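PDB 4XKY: dihydrodipicolinate synthase from Bacteroides thetaiotaomicron, which probably joins pyruvate to an aldehyde, or splits such an aldol, through a Schiff-base intermediate. Local coordinates for residues P11-L16 with G261-L266; L17-L22 with Y275-F280. All blocks are in the same frame, centred on the assembly; numbering follows the deposited sequence.

Contact 1 of 2, residues P11-L16 with G261-L266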
ATOM      1  N   PRO A  11     -27.831   3.008   1.101  1.00 29.60           N
ATOM      2  CA  PRO A  11     -27.127   3.217   2.342  1.00 29.07           C
ATOM      3  C   PRO A  11     -27.484   4.614   2.838  1.00 28.03           C
ATOM      4  O   PRO A  11     -26.965   5.627   2.335  1.00 26.07           O
ATOM      5  CB  PRO A  11     -25.650   3.116   1.933  1.00 28.88           C
ATOM      6  CG  PRO A  11     -25.626   3.625   0.523  1.00 29.53           C
ATOM      7  CD  PRO A  11     -27.015   3.394  -0.059  1.00 29.59           C
ATOM      8  N   LEU A  12     -28.405   4.669   3.794  1.00 27.75           N
ATOM      9  CA  LEU A  12     -28.858   5.946   4.311  1.00 27.63           C
ATOM     10  C   LEU A  12     -27.722   6.763   4.915  1.00 26.10           C
ATOM     11  O   LEU A  12     -26.857   6.233   5.589  1.00 25.76           O
ATOM     12  CB  LEU A  12     -29.944   5.767   5.367  1.00 29.74           C
ATOM     13  CG  LEU A  12     -31.385   5.592   4.888  1.00 31.72           C
ATOM     14  CD1 LEU A  12     -31.479   4.328   4.071  1.00 33.08           C
ATOM     15  CD2 LEU A  12     -32.315   5.465   6.071  1.00 33.22           C
ATOM     16  N   VAL A  13     -27.753   8.076   4.683  1.00 25.12           N
ATOM     17  CA  VAL A  13     -26.981   8.995   5.492  1.00 24.81           C
ATOM     18  C   VAL A  13     -27.585   8.965   6.895  1.00 25.45           C
ATOM     19  O   VAL A  13     -28.755   8.572   7.071  1.00 24.08           O
ATOM     20  CB  VAL A  13     -26.959  10.440   4.919  1.00 24.87           C
ATOM     21  CG1 VAL A  13     -26.335  10.469   3.533  1.00 24.36           C
ATOM     22  CG2 VAL A  13     -28.338  11.038   4.831  1.00 25.00           C
ATOM     23  N   THR A  14     -26.761   9.302   7.885  1.00 24.71           N
ATOM     24  CA  THR A  14     -27.205   9.469   9.254  1.00 24.90           C
ATOM     25  C   THR A  14     -27.363  10.980   9.379  1.00 25.72           C
ATOM     26  O   THR A  14     -26.384  11.691   9.501  1.00 24.54           O
ATOM     27  CB  THR A  14     -26.192   8.889  10.273  1.00 26.00           C
ATOM     28  OG1 THR A  14     -25.984   7.479  10.024  1.00 24.63           O
ATOM     29  CG2 THR A  14     -26.698   9.088  11.706  1.00 25.74           C
ATOM     30  N   PRO A  15     -28.599  11.488   9.267  1.00 26.35           N
ATOM     31  CA  PRO A  15     -28.788  12.947   9.344  1.00 26.81           C
ATOM     32  C   PRO A  15     -28.564  13.430  10.754  1.00 26.35           C
ATOM     33  O   PRO A  15     -29.001  12.778  11.706  1.00 26.90           O
ATOM     34  CB  PRO A  15     -30.227  13.169   8.905  1.00 27.91           C
ATOM     35  CG  PRO A  15     -30.815  11.834   8.619  1.00 27.52           C
ATOM     36  CD  PRO A  15     -29.863  10.764   9.082  1.00 27.25           C
ATOM     37  N   LEU A  16     -27.838  14.536  10.859  1.00 25.85           N
ATOM     38  CA  LEU A  16     -27.373  15.097  12.116  1.00 26.39           C
ATOM     39  C   LEU A  16     -27.775  16.556  12.278  1.00 27.66           C
ATOM     40  O   LEU A  16     -27.810  17.317  11.299  1.00 28.80           O
ATOM     41  CB  LEU A  16     -25.860  15.036  12.128  1.00 26.51           C
ATOM     42  CG  LEU A  16     -25.279  13.639  11.998  1.00 27.06           C
ATOM     43  CD1 LEU A  16     -23.766  13.792  11.979  1.00 28.40           C
ATOM     44  CD2 LEU A  16     -25.748  12.749  13.155  1.00 27.44           C
ATOM     45  N   GLY A 261     -20.855  16.262  -0.324  1.00 26.44           N
ATOM     46  CA  GLY A 261     -21.674  16.618  -1.454  1.00 26.25           C
ATOM     47  C   GLY A 261     -23.060  16.037  -1.365  1.00 26.42           C
ATOM     48  O   GLY A 261     -24.053  16.755  -1.557  1.00 27.02           O
ATOM     49  N   LEU A 262     -23.134  14.739  -1.095  1.00 25.59           N
ATOM     50  CA  LEU A 262     -24.418  14.078  -0.885  1.00 26.52           C
ATOM     51  C   LEU A 262     -25.247  14.778   0.175  1.00 26.11           C
ATOM     52  O   LEU A 262     -26.384  15.125  -0.042  1.00 25.24           O
ATOM     53  CB  LEU A 262     -24.188  12.647  -0.427  1.00 26.86           C
ATOM     54  CG  LEU A 262     -25.380  11.718  -0.393  1.00 26.16           C
ATOM     55  CD1 LEU A 262     -25.948  11.586  -1.788  1.00 25.86           C
ATOM     56  CD2 LEU A 262     -24.945  10.350   0.118  1.00 26.20           C
ATOM     57  N   LYS A 263     -24.656  15.008   1.336  1.00 25.41           N
ATOM     58  CA  LYS A 263     -25.394  15.657   2.413  1.00 25.43           C
ATOM     59  C   LYS A 263     -25.769  17.122   2.074  1.00 25.57           C
ATOM     60  O   LYS A 263     -26.865  17.573   2.389  1.00 25.74           O
ATOM     61  CB  LYS A 263     -24.630  15.544   3.733  1.00 24.77           C
ATOM     62  CG  LYS A 263     -24.819  14.213   4.449  1.00 24.35           C
ATOM     63  CD  LYS A 263     -24.438  14.363   5.915  1.00 24.33           C
ATOM     64  CE  LYS A 263     -24.953  13.218   6.755  1.00 24.60           C
ATOM     65  NZ  LYS A 263     -24.623  13.355   8.208  1.00 25.14           N
ATOM     66  N   CYS A 264     -24.863  17.856   1.432  1.00 25.78           N
ATOM     67  CA  CYS A 264     -25.175  19.203   0.976  1.00 26.02           C
ATOM     68  C   CYS A 264     -26.401  19.165   0.028  1.00 26.81           C
ATOM     69  O   CYS A 264     -27.393  19.909   0.207  1.00 25.58           O
ATOM     70  CB  CYS A 264     -23.964  19.793   0.273  1.00 27.09           C
ATOM     71  SG  CYS A 264     -24.197  21.506  -0.178  1.00 28.35           S
ATOM     72  N   ALA A 265     -26.346  18.256  -0.945  1.00 25.96           N
ATOM     73  CA  ALA A 265     -27.441  18.117  -1.900  1.00 27.12           C
ATOM     74  C   ALA A 265     -28.753  17.772  -1.206  1.00 27.29           C
ATOM     75  O   ALA A 265     -29.770  18.358  -1.563  1.00 28.29           O
ATOM     76  CB  ALA A 265     -27.136  17.075  -2.952  1.00 27.10           C
ATOM     77  N   LEU A 266     -28.715  16.841  -0.246  1.00 25.75           N
ATOM     78  CA  LEU A 266     -29.904  16.455   0.530  1.00 27.16           C
ATOM     79  C   LEU A 266     -30.553  17.659   1.231  1.00 28.46           C
ATOM     80  O   LEU A 266     -31.786  17.778   1.260  1.00 30.27           O
ATOM     81  CB  LEU A 266     -29.610  15.323   1.533  1.00 25.67           C
ATOM     82  CG  LEU A 266     -29.318  13.949   0.900  1.00 26.36           C
ATOM     83  CD1 LEU A 266     -28.856  12.947   1.942  1.00 25.78           C
ATOM     84  CD2 LEU A 266     -30.476  13.338   0.122  1.00 26.61           C
TER
HETATM   85  O   HOH W   1     -26.824  15.566   8.365  1.00 21.75           O
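Lys263 reaches from helix 257-268 to the loop after strand 7-8 and donates a hydrogen bond from NZ to Thr14 O at 2.7 Å. The ammonium meets the carbonyl obliquely, at a C=O...N angle of 145° and tilted 34° from the carbonyl plane. Beyond CG the lysine is extended (chi3 164°), which carries NZ across to the loop. A water accepts from both Lys263 NZ, at 3.1 Å, and Leu16 N, at 2.9 Å, bridging the two segments a second time. NZ also forms a salt bridge with Glu50 and a hydrogen bond with Tyr275 O, so several acceptors grip this buried charge. A methionine in place of Lys263 would probably leave Thr14 O without this donor, the water held from the loop side by Leu16 N, and Glu50 without its positive mate.

The apolar part centres on Val13. Its CG2 meets Leu266 CD1 tip to tip at 3.5 Å, CG1 lies 3.7 Å from Leu262 CD2, and CB rests 3.9 Å from Lys263 CE, on the aliphatic part of the lysine.

The loop thus joins the TIM barrel to a helix of the C-terminal helical region. Leu262 lies about 4 Å, side chain to side chain, from Thr48, a predicted pyruvate-binding residue. Helices 24-36 and 56-70 pack on Leu12 of the loop, while helix 285-298 covers Cys264 and Ala265.

Contact 2 of 2, residues L17-L22 with Y275-F280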
ATOM      1  N   LEU A  17     -28.084  16.953  13.506  1.00 28.83           N
ATOM      2  CA  LEU A  17     -28.189  18.387  13.847  1.00 29.09           C
ATOM      3  C   LEU A  17     -26.877  18.904  14.398  1.00 28.53           C
ATOM      4  O   LEU A  17     -26.607  20.094  14.374  1.00 27.13           O
ATOM      5  CB  LEU A  17     -29.303  18.619  14.882  1.00 30.15           C
ATOM      6  CG  LEU A  17     -30.720  18.282  14.412  1.00 31.45           C
ATOM      7  CD1 LEU A  17     -31.750  18.624  15.500  1.00 33.47           C
ATOM      8  CD2 LEU A  17     -31.052  19.076  13.149  1.00 31.87           C
ATOM      9  N   ASP A  18     -26.085  17.997  14.953  1.00 29.00           N
ATOM     10  CA  ASP A  18     -24.776  18.339  15.511  1.00 30.50           C
ATOM     11  C   ASP A  18     -23.966  17.052  15.555  1.00 29.56           C
ATOM     12  O   ASP A  18     -24.489  15.999  15.200  1.00 27.39           O
ATOM     13  CB  ASP A  18     -24.906  18.990  16.896  1.00 31.40           C
ATOM     14  CG  ASP A  18     -23.646  19.778  17.310  1.00 33.94           C
ATOM     15  OD1 ASP A  18     -22.778  20.031  16.463  1.00 36.52           O
ATOM     16  OD2 ASP A  18     -23.513  20.140  18.492  1.00 40.16           O
ATOM     17  N   ASP A  19     -22.705  17.141  15.971  1.00 28.99           N
ATOM     18  CA  ASP A  19     -21.782  16.028  15.880  1.00 30.18           C
ATOM     19  C   ASP A  19     -22.367  14.794  16.557  1.00 28.32           C
ATOM     20  O   ASP A  19     -22.147  13.684  16.098  1.00 28.27           O
ATOM     21  CB  ASP A  19     -20.430  16.356  16.523  1.00 32.74           C
ATOM     22  CG  ASP A  19     -19.711  17.518  15.854  1.00 35.31           C
ATOM     23  OD1 ASP A  19     -19.469  17.498  14.644  1.00 35.33           O
ATOM     24  OD2 ASP A  19     -19.372  18.476  16.554  1.00 41.64           O
ATOM     25  N   ASP A  20     -23.098  14.981  17.647  1.00 28.00           N
ATOM     26  CA  ASP A  20     -23.644  13.859  18.396  1.00 28.36           C
ATOM     27  C   ASP A  20     -25.148  13.967  18.574  1.00 28.37           C
ATOM     28  O   ASP A  20     -25.671  13.469  19.564  1.00 28.04           O
ATOM     29  CB  ASP A  20     -23.013  13.792  19.789  1.00 29.50           C
ATOM     30  CG  ASP A  20     -23.000  12.373  20.345  1.00 29.61           C
ATOM     31  OD1 ASP A  20     -22.970  11.397  19.566  1.00 30.47           O
ATOM     32  OD2 ASP A  20     -22.985  12.217  21.559  1.00 32.52           O
ATOM     33  N   VAL A  21     -25.850  14.608  17.635  1.00 27.37           N
ATOM     34  CA  VAL A  21     -27.322  14.797  17.779  1.00 26.32           C
ATOM     35  C   VAL A  21     -27.961  14.390  16.477  1.00 25.87           C
ATOM     36  O   VAL A  21     -27.620  14.934  15.431  1.00 25.83           O
ATOM     37  CB  VAL A  21     -27.737  16.273  18.059  1.00 26.38           C
ATOM     38  CG1 VAL A  21     -29.276  16.423  18.170  1.00 26.85           C
ATOM     39  CG2 VAL A  21     -27.093  16.790  19.330  1.00 26.29           C
ATOM     40  N   LEU A  22     -28.894  13.456  16.552  1.00 26.22           N
ATOM     41  CA  LEU A  22     -29.580  12.932  15.384  1.00 27.37           C
ATOM     42  C   LEU A  22     -30.668  13.910  14.905  1.00 28.08           C
ATOM     43  O   LEU A  22     -31.425  14.426  15.712  1.00 29.69           O
ATOM     44  CB  LEU A  22     -30.226  11.582  15.733  1.00 27.46           C
ATOM     45  CG  LEU A  22     -30.850  10.750  14.590  1.00 28.74           C
ATOM     46  CD1 LEU A  22     -29.787  10.175  13.659  1.00 27.15           C
ATOM     47  CD2 LEU A  22     -31.718   9.618  15.143  1.00 29.81           C
ATOM     48  N   TYR A 275     -25.581  18.576   8.039  1.00 25.35           N
ATOM     49  CA  TYR A 275     -24.484  18.583   9.035  1.00 24.64           C
ATOM     50  C   TYR A 275     -23.623  17.312   8.946  1.00 23.72           C
ATOM     51  O   TYR A 275     -24.166  16.204   8.844  1.00 22.61           O
ATOM     52  CB  TYR A 275     -25.023  18.749  10.478  1.00 24.78           C
ATOM     53  CG  TYR A 275     -23.938  19.166  11.444  1.00 25.67           C
ATOM     54  CD1 TYR A 275     -23.657  20.508  11.650  1.00 26.04           C
ATOM     55  CD2 TYR A 275     -23.171  18.215  12.123  1.00 25.33           C
ATOM     56  CE1 TYR A 275     -22.668  20.891  12.516  1.00 27.26           C
ATOM     57  CE2 TYR A 275     -22.158  18.597  12.967  1.00 25.50           C
ATOM     58  CZ  TYR A 275     -21.935  19.940  13.162  1.00 26.55           C
ATOM     59  OH  TYR A 275     -20.971  20.388  13.995  1.00 28.06           O
ATOM     60  N   VAL A 276     -22.298  17.483   9.028  1.00 23.70           N
ATOM     61  CA  VAL A 276     -21.328  16.374   8.952  1.00 24.49           C
ATOM     62  C   VAL A 276     -20.531  16.286  10.267  1.00 23.79           C
ATOM     63  O   VAL A 276     -20.076  17.302  10.794  1.00 23.97           O
ATOM     64  CB  VAL A 276     -20.358  16.561   7.772  1.00 26.15           C
ATOM     65  CG1 VAL A 276     -19.292  15.479   7.758  1.00 26.26           C
ATOM     66  CG2 VAL A 276     -21.119  16.553   6.446  1.00 26.12           C
ATOM     67  N   ALA A 277     -20.366  15.078  10.816  1.00 22.52           N
ATOM     68  CA  ALA A 277     -19.776  14.958  12.147  1.00 23.26           C
ATOM     69  C   ALA A 277     -18.277  15.187  12.077  1.00 23.34           C
ATOM     70  O   ALA A 277     -17.614  14.707  11.155  1.00 22.60           O
ATOM     71  CB  ALA A 277     -19.995  13.558  12.704  1.00 23.92           C
ATOM     72  N   ALA A 278     -17.764  15.880  13.072  1.00 24.41           N
ATOM     73  CA  ALA A 278     -16.335  15.961  13.302  1.00 25.38           C
ATOM     74  C   ALA A 278     -15.717  14.550  13.275  1.00 25.93           C
ATOM     75  O   ALA A 278     -16.320  13.595  13.772  1.00 25.82           O
ATOM     76  CB  ALA A 278     -16.069  16.621  14.644  1.00 25.78           C
ATOM     77  N   PRO A 279     -14.510  14.426  12.722  1.00 26.35           N
ATOM     78  CA  PRO A 279     -13.596  15.507  12.340  1.00 26.91           C
ATOM     79  C   PRO A 279     -13.863  16.247  11.022  1.00 27.92           C
ATOM     80  O   PRO A 279     -13.134  17.192  10.706  1.00 27.14           O
ATOM     81  CB  PRO A 279     -12.263  14.771  12.190  1.00 28.01           C
ATOM     82  CG  PRO A 279     -12.658  13.404  11.705  1.00 27.17           C
ATOM     83  CD  PRO A 279     -13.978  13.098  12.360  1.00 27.12           C
ATOM     84  N   PHE A 280     -14.837  15.798  10.239  1.00 28.96           N
ATOM     85  CA  PHE A 280     -15.191  16.483   8.999  1.00 31.19           C
ATOM     86  C   PHE A 280     -16.171  17.622   9.306  1.00 32.14           C
ATOM     87  O   PHE A 280     -16.677  17.710  10.429  1.00 29.66           O
ATOM     88  CB  PHE A 280     -15.766  15.485   7.995  1.00 33.10           C
ATOM     89  CG  PHE A 280     -14.762  14.447   7.530  1.00 36.33           C
ATOM     90  CD1 PHE A 280     -13.581  14.833   6.896  1.00 38.91           C
ATOM     91  CD2 PHE A 280     -14.988  13.092   7.737  1.00 37.37           C
ATOM     92  CE1 PHE A 280     -12.658  13.882   6.471  1.00 41.93           C
ATOM     93  CE2 PHE A 280     -14.067  12.138   7.323  1.00 37.69           C
ATOM     94  CZ  PHE A 280     -12.906  12.527   6.696  1.00 40.79           C
TER
HETATM   95  O   HOH W   2     -18.171  19.092  12.441  1.00 28.07           O
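Asp19 accepts a hydrogen bond at OD1 from the backbone N of Ala278, 2.8 Å long and nearly straight at 171°. The N-H comes from above the carboxylate, 43° out of its plane, and the CB of Ala278 packs beside the same oxygen. Water 2 lies 3.0 Å from Asp19 OD1 and 2.9 Å from Phe280 O, placed to donate to both, although other acceptors compete for its protons. The phenol of Tyr275 adds at most a weak, long bond, with OH 3.3 Å from Asp19 OD1. Asp18 brings its own OD1 to 3.1 Å from Tyr275 OH, so the hydroxyl sits beside two carboxylates.

The Tyr275 ring is packed on one face and at its edge. Over the face stands Asp18 CA in a CH-pi contact, 3.9 Å from the ring centroid, with Leu17 O above the rim of the same face. The carboxyl carbon of Asp19 meets the ring edge in its plane. With CG anti to the backbone N (chi1 -163°), the tyrosine lies alongside Asp18, both side chains pointing the same way.

The backbone sets up these aspartates: a type I beta turn runs from Asp18 to Val21, and a classic beta bulge sets Leu17 and Asp18 opposite Val21. Asp19 N also makes a weak bond to Asp18 OD1.

Behind the turn, Leu58 of helix 56-70 packs on Asp20 and Leu22. On the other segment, Val276 packs against Leu259 and Lys263 of helix 257-268, Ala277 N binds Glu50, and beyond the cis peptide bond Pro279 and Phe280 pack against aromatic side chains of a neighbouring subunit.

How the contacts relate
From the N terminus the chain leaves strand 7-8, passes through 11-16 and runs directly into 17-22, then makes the rest of the TIM barrel before returning as helix 257-268 and the loop after it. Contact 1 closes a loop of 244 intervening residues and contact 2 one of 252. Because the first segments are consecutive and the second follow in the same order, the two contacts cross. Their centres lie 11 Å apart, and they also touch directly: Leu16 O packs 3.2 Å from Tyr275 CB. Contact 1 is the buried one, contact 2 the partly exposed one; jointly they tie the barrel's first loop to the C-terminal region.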